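PDB 2CKS: endoglucanase E-5 from Thermobifida fusca, which hydrolyses internal beta-1,4-glucosidic linkages in cellulose, lichenin and cereal beta-D-glucans, here represented by its family 5 catalytic domain. Local coordinates for residues A[218-232]-A[251-265]. Residues are numbered along the deposited sequence; the frame is centred on the assembly and turned at random.
Sequences LREASELFPVFVTEF and YIDLMAERKIGWTKW
Strands 227-233 and 262-265 are neighbouring parallel strands of the catalytic (beta/alpha)8 barrel, joined through helix 245-258. V229 N donates to G261 O at 2.9 Å, and V229 O accepts from T263 N at 3.0 Å. Further along, W265 N bonds F232 O. At the start of the pairing a water bridges V227 O and G261 N. T263 OG1 also donates to T230 O (2.7 Å), from above the carbonyl plane.

The F228 ring lies with one face over G261, whose CA makes a CH-pi contact. F228 CG stands anti to the backbone N (chi1 -161°), which carries the ring across to the next strand. An alanine here would probably leave G261 without its aromatic cover and open a gap beside the strand pair. On the other face of the sheet, V229 CG2 touches M255 SD and I260 CG2. F232 turns its edge to the face of the W262 indole, planes at 85°, while K264 CG sits over the face of F232.

Outside the barrel, L218 of helix 212-224 packs on L254 and M255 of helix 245-258 and on I260 in the loop that follows. Nearer the solvent, R258 NH1 forms a salt bridge with E223 OE2 (2.9 Å) and a weak, bent bond to S222 OG. R258 NE also pairs with E257.

E231 CG rests on W265 CB (3.7 Å), and its carboxylate lies over the indole face. E231 OE1 ligates a zinc ion and bonds Y206; OE2 meets R61. E231 is probably the catalytic nucleophile, at the C-terminal end of the seventh barrel strand, as in other family 5 glycoside hydrolases.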
ATOM      1  N   LEU A 218      -0.034  14.047  -8.595  1.00  7.45           N
ATOM      2  CA  LEU A 218      -0.786  12.807  -8.737  1.00  8.24           C
ATOM      3  C   LEU A 218      -1.589  12.794 -10.045  1.00  8.68           C
ATOM      4  O   LEU A 218      -1.604  11.794 -10.759  1.00  9.06           O
ATOM      5  CB  LEU A 218      -1.698  12.606  -7.529  1.00  7.52           C
ATOM      6  CG  LEU A 218      -2.564  11.349  -7.525  1.00  7.40           C
ATOM      7  CD1 LEU A 218      -1.711  10.095  -7.662  1.00  6.91           C
ATOM      8  CD2 LEU A 218      -3.367  11.315  -6.249  1.00  7.85           C
ATOM      9  N   ARG A 219      -2.244  13.910 -10.352  0.60  9.56           N
ATOM     10  CA  ARG A 219      -2.950  14.070 -11.624  0.60 10.28           C
ATOM     11  C   ARG A 219      -1.994  13.892 -12.806  0.60  9.99           C
ATOM     12  O   ARG A 219      -2.279  13.151 -13.749  0.60  9.95           O
ATOM     13  CB  ARG A 219      -3.597  15.459 -11.705  0.60 10.91           C
ATOM     14  CG  ARG A 219      -5.096  15.447 -11.790  0.60 12.59           C
ATOM     15  CD  ARG A 219      -5.725  16.802 -12.104  0.60 13.42           C
ATOM     16  NE  ARG A 219      -6.334  17.442 -10.927  0.60 13.68           N
ATOM     17  CZ  ARG A 219      -5.801  18.441 -10.230  0.60 14.35           C
ATOM     18  NH1 ARG A 219      -4.634  18.954 -10.561  0.60 15.46           N
ATOM     19  NH2 ARG A 219      -6.446  18.941  -9.180  0.60 16.38           N
ATOM     20  N   GLU A 220      -0.851  14.566 -12.730  1.00  9.87           N
ATOM     21  CA  GLU A 220       0.171  14.496 -13.768  1.00  9.84           C
ATOM     22  C   GLU A 220       0.662  13.061 -13.985  1.00  9.41           C
ATOM     23  O   GLU A 220       0.745  12.590 -15.109  1.00  9.26           O
ATOM     24  CB  GLU A 220       1.344  15.402 -13.388  1.00  9.96           C
ATOM     25  CG  GLU A 220       2.443  15.477 -14.428  1.00 12.29           C
ATOM     26  CD  GLU A 220       3.636  16.305 -13.989  1.00 16.40           C
ATOM     27  OE1 GLU A 220       3.653  16.806 -12.833  1.00 19.88           O
ATOM     28  OE2 GLU A 220       4.565  16.456 -14.814  1.00 19.82           O
ATOM     29  N   ALA A 221       0.953  12.363 -12.896  1.00  8.35           N
ATOM     30  CA  ALA A 221       1.495  11.016 -12.979  1.00  8.24           C
ATOM     31  C   ALA A 221       0.497  10.081 -13.638  1.00  8.38           C
ATOM     32  O   ALA A 221       0.877   9.222 -14.432  1.00  8.64           O
ATOM     33  CB  ALA A 221       1.836  10.513 -11.585  1.00  7.56           C
ATOM     34  N   SER A 222      -0.780  10.260 -13.312  1.00  8.92           N
ATOM     35  CA  SER A 222      -1.815   9.349 -13.783  1.00 10.25           C
ATOM     36  C   SER A 222      -2.017   9.448 -15.303  1.00 10.07           C
ATOM     37  O   SER A 222      -2.561   8.529 -15.907  1.00 10.96           O
ATOM     38  CB  SER A 222      -3.125   9.578 -13.025  1.00 10.36           C
ATOM     39  OG  SER A 222      -3.742  10.785 -13.418  1.00 14.44           O
ATOM     40  N   GLU A 223      -1.567  10.547 -15.917  1.00 10.57           N
ATOM     41  CA  GLU A 223      -1.524  10.651 -17.388  1.00 10.17           C
ATOM     42  C   GLU A 223      -0.461   9.752 -18.028  1.00 10.31           C
ATOM     43  O   GLU A 223      -0.592   9.381 -19.190  1.00 10.69           O
ATOM     44  CB  GLU A 223      -1.206  12.076 -17.852  1.00 10.46           C
ATOM     45  CG  GLU A 223      -2.136  13.160 -17.361  1.00 11.22           C
ATOM     46  CD  GLU A 223      -3.545  13.040 -17.905  1.00 13.68           C
ATOM     47  OE1 GLU A 223      -3.750  12.542 -19.043  1.00 14.72           O
ATOM     48  OE2 GLU A 223      -4.466  13.469 -17.184  1.00 15.20           O
ATOM     49  N   LEU A 224       0.599   9.440 -17.279  1.00  9.83           N
ATOM     50  CA  LEU A 224       1.833   8.864 -17.832  1.00  9.98           C
ATOM     51  C   LEU A 224       2.042   7.377 -17.536  1.00  9.44           C
ATOM     52  O   LEU A 224       2.669   6.675 -18.316  1.00  9.60           O
ATOM     53  CB  LEU A 224       3.047   9.631 -17.293  1.00 10.17           C
ATOM     54  CG  LEU A 224       3.010  11.163 -17.402  1.00 11.42           C
ATOM     55  CD1 LEU A 224       4.051  11.819 -16.530  1.00 12.22           C
ATOM     56  CD2 LEU A 224       3.184  11.582 -18.841  1.00 12.56           C
ATOM     57  N   PHE A 225       1.556   6.924 -16.388  1.00  8.45           N
ATOM     58  CA  PHE A 225       1.800   5.551 -15.937  1.00  7.84           C
ATOM     59  C   PHE A 225       0.814   5.198 -14.825  1.00  7.17           C
ATOM     60  O   PHE A 225       0.166   6.093 -14.286  1.00  6.96           O
ATOM     61  CB  PHE A 225       3.245   5.370 -15.455  1.00  7.74           C
ATOM     62  CG  PHE A 225       3.738   6.468 -14.551  1.00  7.91           C
ATOM     63  CD1 PHE A 225       3.377   6.511 -13.213  1.00  7.80           C
ATOM     64  CD2 PHE A 225       4.599   7.452 -15.041  1.00  7.21           C
ATOM     65  CE1 PHE A 225       3.845   7.520 -12.380  1.00  6.55           C
ATOM     66  CE2 PHE A 225       5.059   8.465 -14.218  1.00  7.40           C
ATOM     67  CZ  PHE A 225       4.693   8.494 -12.881  1.00  7.05           C
ATOM     68  N   PRO A 226       0.671   3.917 -14.489  1.00  7.29           N
ATOM     69  CA  PRO A 226      -0.266   3.527 -13.430  1.00  7.10           C
ATOM     70  C   PRO A 226       0.263   3.893 -12.062  1.00  7.07           C
ATOM     71  O   PRO A 226       1.438   3.666 -11.781  1.00  7.12           O
ATOM     72  CB  PRO A 226      -0.368   2.003 -13.589  1.00  7.32           C
ATOM     73  CG  PRO A 226       0.282   1.700 -14.905  1.00  7.52           C
ATOM     74  CD  PRO A 226       1.344   2.739 -15.064  1.00  7.66           C
ATOM     75  N   VAL A 227      -0.598   4.487 -11.248  1.00  7.12           N
ATOM     76  CA  VAL A 227      -0.262   4.891  -9.892  1.00  6.80           C
ATOM     77  C   VAL A 227      -1.177   4.151  -8.915  1.00  6.43           C
ATOM     78  O   VAL A 227      -2.367   3.983  -9.178  1.00  6.03           O
ATOM     79  CB  VAL A 227      -0.435   6.413  -9.698  1.00  7.48           C
ATOM     80  CG1 VAL A 227      -0.236   6.799  -8.245  1.00  8.04           C
ATOM     81  CG2 VAL A 227       0.524   7.175 -10.581  1.00  8.57           C
ATOM     82  N   PHE A 228      -0.613   3.692  -7.805  1.00  5.06           N
ATOM     83  CA  PHE A 228      -1.406   3.205  -6.687  1.00  5.20           C
ATOM     84  C   PHE A 228      -1.006   3.979  -5.443  1.00  5.04           C
ATOM     85  O   PHE A 228       0.176   4.097  -5.127  1.00  5.32           O
ATOM     86  CB  PHE A 228      -1.200   1.706  -6.461  1.00  4.97           C
ATOM     87  CG  PHE A 228      -2.298   1.080  -5.645  1.00  5.04           C
ATOM     88  CD1 PHE A 228      -3.296   0.322  -6.255  1.00  6.05           C
ATOM     89  CD2 PHE A 228      -2.357   1.274  -4.274  1.00  5.19           C
ATOM     90  CE1 PHE A 228      -4.331  -0.218  -5.500  1.00  5.79           C
ATOM     91  CE2 PHE A 228      -3.399   0.726  -3.517  1.00  4.41           C
ATOM     92  CZ  PHE A 228      -4.375  -0.020  -4.139  1.00  6.33           C
ATOM     93  N   VAL A 229      -1.992   4.507  -4.732  1.00  4.55           N
ATOM     94  CA  VAL A 229      -1.717   5.232  -3.511  1.00  4.57           C
ATOM     95  C   VAL A 229      -1.669   4.218  -2.360  1.00  4.84           C
ATOM     96  O   VAL A 229      -2.670   3.943  -1.717  1.00  4.89           O
ATOM     97  CB  VAL A 229      -2.735   6.369  -3.296  1.00  4.76           C
ATOM     98  CG1 VAL A 229      -2.569   7.001  -1.926  1.00  4.91           C
ATOM     99  CG2 VAL A 229      -2.555   7.417  -4.397  1.00  5.31           C
ATOM    100  N   THR A 230      -0.492   3.647  -2.119  1.00  4.92           N
ATOM    101  CA  THR A 230      -0.367   2.573  -1.128  1.00  5.53           C
ATOM    102  C   THR A 230      -0.382   3.073   0.315  1.00  5.53           C
ATOM    103  O   THR A 230      -0.513   2.279   1.237  1.00  5.50           O
ATOM    104  CB  THR A 230       0.890   1.721  -1.366  1.00  5.47           C
ATOM    105  OG1 THR A 230       2.039   2.559  -1.463  1.00  7.09           O
ATOM    106  CG2 THR A 230       0.837   0.999  -2.696  1.00  6.56           C
ATOM    107  N   GLU A 231      -0.268   4.380   0.511  1.00  5.74           N
ATOM    108  CA  GLU A 231      -0.316   4.935   1.852  1.00  6.08           C
ATOM    109  C   GLU A 231      -0.753   6.385   1.790  1.00  5.91           C
ATOM    110  O   GLU A 231      -0.129   7.187   1.112  1.00  6.80           O
ATOM    111  CB  GLU A 231       1.062   4.832   2.489  1.00  6.52           C
ATOM    112  CG  GLU A 231       1.067   5.020   3.984  1.00  8.21           C
ATOM    113  CD  GLU A 231       2.465   4.917   4.546  1.00 10.31           C
ATOM    114  OE1 GLU A 231       2.949   5.923   5.107  1.00 13.51           O
ATOM    115  OE2 GLU A 231       3.072   3.833   4.418  1.00  8.49           O
ATOM    116  N   PHE A 232      -1.827   6.723   2.494  1.00  5.71           N
ATOM    117  CA  PHE A 232      -2.180   8.131   2.667  1.00  5.59           C
ATOM    118  C   PHE A 232      -2.877   8.377   3.981  1.00  6.04           C
ATOM    119  O   PHE A 232      -3.406   7.463   4.608  1.00  6.01           O
ATOM    120  CB  PHE A 232      -3.050   8.660   1.516  1.00  5.38           C
ATOM    121  CG  PHE A 232      -4.508   8.302   1.632  1.00  5.64           C
ATOM    122  CD1 PHE A 232      -4.960   7.072   1.221  1.00  6.98           C
ATOM    123  CD2 PHE A 232      -5.426   9.205   2.149  1.00  6.15           C
ATOM    124  CE1 PHE A 232      -6.285   6.733   1.314  1.00  6.73           C
ATOM    125  CE2 PHE A 232      -6.777   8.859   2.261  1.00  5.84           C
ATOM    126  CZ  PHE A 232      -7.200   7.612   1.835  1.00  6.29           C
ATOM    127  N   TYR A 251      -8.482  14.820  -2.975  1.00  9.20           N
ATOM    128  CA  TYR A 251      -7.710  13.650  -3.384  1.00  8.37           C
ATOM    129  C   TYR A 251      -8.633  12.465  -3.692  1.00  8.48           C
ATOM    130  O   TYR A 251      -8.443  11.761  -4.682  1.00  8.13           O
ATOM    131  CB  TYR A 251      -6.730  13.242  -2.284  1.00  7.79           C
ATOM    132  CG  TYR A 251      -5.469  14.062  -2.181  1.00  7.42           C
ATOM    133  CD1 TYR A 251      -4.373  13.797  -2.998  1.00  5.85           C
ATOM    134  CD2 TYR A 251      -5.350  15.070  -1.236  1.00  8.52           C
ATOM    135  CE1 TYR A 251      -3.199  14.512  -2.881  1.00  7.11           C
ATOM    136  CE2 TYR A 251      -4.175  15.801  -1.115  1.00  8.99           C
ATOM    137  CZ  TYR A 251      -3.107  15.521  -1.949  1.00  8.55           C
ATOM    138  OH  TYR A 251      -1.939  16.234  -1.824  1.00  9.28           O
ATOM    139  N   ILE A 252      -9.630  12.240  -2.842  1.00  8.39           N
ATOM    140  CA  ILE A 252     -10.557  11.127  -3.033  1.00  8.88           C
ATOM    141  C   ILE A 252     -11.317  11.272  -4.339  1.00  8.75           C
ATOM    142  O   ILE A 252     -11.493  10.303  -5.066  1.00  8.68           O
ATOM    143  CB  ILE A 252     -11.539  11.007  -1.841  1.00  9.45           C
ATOM    144  CG1 ILE A 252     -10.791  10.503  -0.605  1.00 10.14           C
ATOM    145  CG2 ILE A 252     -12.723  10.101  -2.181  1.00 10.61           C
ATOM    146  CD1 ILE A 252     -10.518   9.013  -0.607  1.00 10.97           C
ATOM    147  N   ASP A 253     -11.756  12.486  -4.643  1.00  8.82           N
ATOM    148  CA  ASP A 253     -12.504  12.724  -5.873  1.00  9.41           C
ATOM    149  C   ASP A 253     -11.616  12.539  -7.103  1.00  9.33           C
ATOM    150  O   ASP A 253     -12.065  11.988  -8.099  1.00 10.09           O
ATOM    151  CB  ASP A 253     -13.155  14.104  -5.855  1.00  9.95           C
ATOM    152  CG  ASP A 253     -14.268  14.200  -4.823  0.50 10.62           C
ATOM    153  OD1 ASP A 253     -14.669  15.330  -4.495  0.50 13.89           O
ATOM    154  OD2 ASP A 253     -14.795  13.200  -4.278  0.50 11.63           O
ATOM    155  N   LEU A 254     -10.362  12.972  -7.015  0.70  9.43           N
ATOM    156  CA  LEU A 254      -9.422  12.801  -8.115  0.70  9.29           C
ATOM    157  C   LEU A 254      -9.148  11.318  -8.336  0.70  8.70           C
ATOM    158  O   LEU A 254      -9.187  10.832  -9.463  0.70  8.47           O
ATOM    159  CB  LEU A 254      -8.116  13.541  -7.841  0.70  9.65           C
ATOM    160  CG  LEU A 254      -7.108  13.608  -8.996  0.70 11.26           C
ATOM    161  CD1 LEU A 254      -6.094  12.472  -8.925  0.70 11.98           C
ATOM    162  CD2 LEU A 254      -7.800  13.642 -10.370  0.70 11.92           C
ATOM    163  N   MET A 255      -8.908  10.591  -7.255  1.00  8.50           N
ATOM    164  CA  MET A 255      -8.612   9.174  -7.366  1.00  7.98           C
ATOM    165  C   MET A 255      -9.807   8.399  -7.934  1.00  8.02           C
ATOM    166  O   MET A 255      -9.622   7.495  -8.726  1.00  7.29           O
ATOM    167  CB  MET A 255      -8.130   8.616  -6.025  1.00  7.94           C
ATOM    168  CG  MET A 255      -6.783   9.177  -5.607  1.00  8.00           C
ATOM    169  SD  MET A 255      -6.074   8.376  -4.158  1.00  8.42           S
ATOM    170  CE  MET A 255      -7.150   8.923  -2.851  1.00  9.88           C
ATOM    171  N   ALA A 256     -11.027   8.776  -7.557  1.00  8.92           N
ATOM    172  CA  ALA A 256     -12.221   8.130  -8.106  1.00  9.55           C
ATOM    173  C   ALA A 256     -12.365   8.391  -9.617  1.00 10.14           C
ATOM    174  O   ALA A 256     -12.668   7.483 -10.393  1.00 10.73           O
ATOM    175  CB  ALA A 256     -13.460   8.609  -7.360  1.00  9.65           C
ATOM    176  N   GLU A 257     -12.127   9.635 -10.021  1.00 10.60           N
ATOM    177  CA  GLU A 257     -12.185  10.051 -11.426  1.00 11.40           C
ATOM    178  C   GLU A 257     -11.183   9.268 -12.281  1.00 11.11           C
ATOM    179  O   GLU A 257     -11.499   8.842 -13.386  1.00 12.22           O
ATOM    180  CB  GLU A 257     -11.937  11.561 -11.494  1.00 11.97           C
ATOM    181  CG  GLU A 257     -11.726  12.191 -12.861  1.00 13.98           C
ATOM    182  CD  GLU A 257     -11.222  13.619 -12.726  0.50 13.97           C
ATOM    183  OE1 GLU A 257     -12.030  14.506 -12.396  0.50 15.40           O
ATOM    184  OE2 GLU A 257     -10.013  13.856 -12.921  0.50 14.61           O
ATOM    185  N   ARG A 258      -9.988   9.044 -11.741  1.00 10.82           N
ATOM    186  CA  ARG A 258      -8.892   8.420 -12.476  1.00 10.59           C
ATOM    187  C   ARG A 258      -8.744   6.933 -12.160  1.00 10.27           C
ATOM    188  O   ARG A 258      -7.834   6.271 -12.671  1.00 10.18           O
ATOM    189  CB  ARG A 258      -7.591   9.142 -12.154  1.00 10.92           C
ATOM    190  CG  ARG A 258      -7.612  10.632 -12.466  1.00 12.32           C
ATOM    191  CD  ARG A 258      -7.642  10.921 -13.931  1.00 14.40           C
ATOM    192  NE  ARG A 258      -7.673  12.355 -14.191  1.00 15.76           N
ATOM    193  CZ  ARG A 258      -6.617  13.082 -14.528  1.00 17.68           C
ATOM    194  NH1 ARG A 258      -5.414  12.528 -14.666  1.00 18.98           N
ATOM    195  NH2 ARG A 258      -6.767  14.379 -14.756  1.00 18.28           N
ATOM    196  N   LYS A 259      -9.653   6.422 -11.327  1.00  9.42           N
ATOM    197  CA  LYS A 259      -9.644   5.039 -10.859  1.00  9.46           C
ATOM    198  C   LYS A 259      -8.287   4.627 -10.274  1.00  8.35           C
ATOM    199  O   LYS A 259      -7.784   3.530 -10.524  1.00  9.25           O
ATOM    200  CB  LYS A 259     -10.133   4.095 -11.957  1.00  9.72           C
ATOM    201  CG  LYS A 259     -11.577   4.404 -12.387  1.00 12.63           C
ATOM    202  CD  LYS A 259     -12.336   3.171 -12.839  1.00 16.36           C
ATOM    203  CE  LYS A 259     -13.859   3.376 -12.801  1.00 18.70           C
ATOM    204  NZ  LYS A 259     -14.470   2.972 -11.492  1.00 21.28           N
ATOM    205  N   ILE A 260      -7.724   5.529  -9.481  1.00  7.56           N
ATOM    206  CA  ILE A 260      -6.483   5.284  -8.755  1.00  7.03           C
ATOM    207  C   ILE A 260      -6.809   4.607  -7.426  1.00  6.29           C
ATOM    208  O   ILE A 260      -7.501   5.179  -6.580  1.00  6.69           O
ATOM    209  CB  ILE A 260      -5.749   6.598  -8.500  1.00  7.44           C
ATOM    210  CG1 ILE A 260      -5.307   7.230  -9.831  1.00  7.78           C
ATOM    211  CG2 ILE A 260      -4.538   6.372  -7.592  1.00  7.20           C
ATOM    212  CD1 ILE A 260      -4.934   8.695  -9.710  1.00  9.59           C
ATOM    213  N   GLY A 261      -6.313   3.387  -7.249  1.00  5.94           N
ATOM    214  CA  GLY A 261      -6.560   2.649  -6.023  1.00  5.25           C
ATOM    215  C   GLY A 261      -5.810   3.247  -4.849  1.00  4.58           C
ATOM    216  O   GLY A 261      -4.823   3.974  -5.023  1.00  4.52           O
ATOM    217  N   TRP A 262      -6.293   2.955  -3.647  1.00  4.30           N
ATOM    218  CA  TRP A 262      -5.660   3.433  -2.433  1.00  4.39           C
ATOM    219  C   TRP A 262      -5.869   2.537  -1.225  1.00  4.66           C
ATOM    220  O   TRP A 262      -6.859   1.809  -1.127  1.00  4.25           O
ATOM    221  CB  TRP A 262      -6.135   4.849  -2.088  1.00  4.46           C
ATOM    222  CG  TRP A 262      -7.643   5.143  -2.062  1.00  4.26           C
ATOM    223  CD1 TRP A 262      -8.355   5.778  -3.036  1.00  5.15           C
ATOM    224  CD2 TRP A 262      -8.571   4.920  -0.980  1.00  5.56           C
ATOM    225  NE1 TRP A 262      -9.664   5.949  -2.647  1.00  5.29           N
ATOM    226  CE2 TRP A 262      -9.826   5.436  -1.388  1.00  4.84           C
ATOM    227  CE3 TRP A 262      -8.481   4.301   0.276  1.00  5.27           C
ATOM    228  CZ2 TRP A 262     -10.969   5.362  -0.587  1.00  5.13           C
ATOM    229  CZ3 TRP A 262      -9.618   4.255   1.082  1.00  4.94           C
ATOM    230  CH2 TRP A 262     -10.839   4.779   0.645  1.00  5.36           C
ATOM    231  N   THR A 263      -4.906   2.616  -0.310  1.00  4.61           N
ATOM    232  CA  THR A 263      -4.998   1.999   1.007  1.00  4.99           C
ATOM    233  C   THR A 263      -4.600   3.034   2.046  1.00  5.10           C
ATOM    234  O   THR A 263      -3.464   3.513   2.038  1.00  6.13           O
ATOM    235  CB  THR A 263      -4.089   0.731   1.113  1.00  5.14           C
ATOM    236  OG1 THR A 263      -2.804   0.964   0.515  1.00  5.77           O
ATOM    237  CG2 THR A 263      -4.678  -0.425   0.346  1.00  5.90           C
ATOM    238  N   LYS A 264      -5.523   3.370   2.946  0.60  4.97           N
ATOM    239  CA  LYS A 264      -5.278   4.412   3.931  0.60  5.17           C
ATOM    240  C   LYS A 264      -4.434   3.893   5.093  0.60  4.66           C
ATOM    241  O   LYS A 264      -4.599   2.762   5.546  0.60  4.52           O
ATOM    242  CB  LYS A 264      -6.594   4.979   4.475  0.60  5.58           C
ATOM    243  CG  LYS A 264      -6.393   6.046   5.545  0.60  7.06           C
ATOM    244  CD  LYS A 264      -7.664   6.732   5.955  0.60  9.20           C
ATOM    245  CE  LYS A 264      -7.357   7.931   6.821  0.60  9.66           C
ATOM    246  NZ  LYS A 264      -6.556   7.570   8.026  0.60 10.24           N
ATOM    247  N   TRP A 265      -3.541   4.751   5.571  1.00  4.53           N
ATOM    248  CA  TRP A 265      -2.751   4.503   6.768  1.00  4.97           C
ATOM    249  C   TRP A 265      -3.576   5.010   7.950  1.00  4.96           C
ATOM    250  O   TRP A 265      -3.890   6.198   7.988  1.00  6.00           O
ATOM    251  CB  TRP A 265      -1.471   5.325   6.644  1.00  5.15           C
ATOM    252  CG  TRP A 265      -0.398   5.067   7.644  1.00  6.20           C
ATOM    253  CD1 TRP A 265       0.007   5.912   8.628  1.00  7.80           C
ATOM    254  CD2 TRP A 265       0.475   3.925   7.715  1.00  5.30           C
ATOM    255  NE1 TRP A 265       1.043   5.354   9.336  1.00  8.51           N
ATOM    256  CE2 TRP A 265       1.353   4.139   8.794  1.00  8.58           C
ATOM    257  CE3 TRP A 265       0.589   2.734   6.988  1.00  5.69           C
ATOM    258  CZ2 TRP A 265       2.334   3.217   9.155  1.00  7.69           C
ATOM    259  CZ3 TRP A 265       1.557   1.816   7.352  1.00  7.21           C
ATOM    260  CH2 TRP A 265       2.421   2.069   8.426  1.00  8.38           C
TER
HETATM  261  O   HOH W   1      -4.768   2.050  -9.299  1.00 12.21           O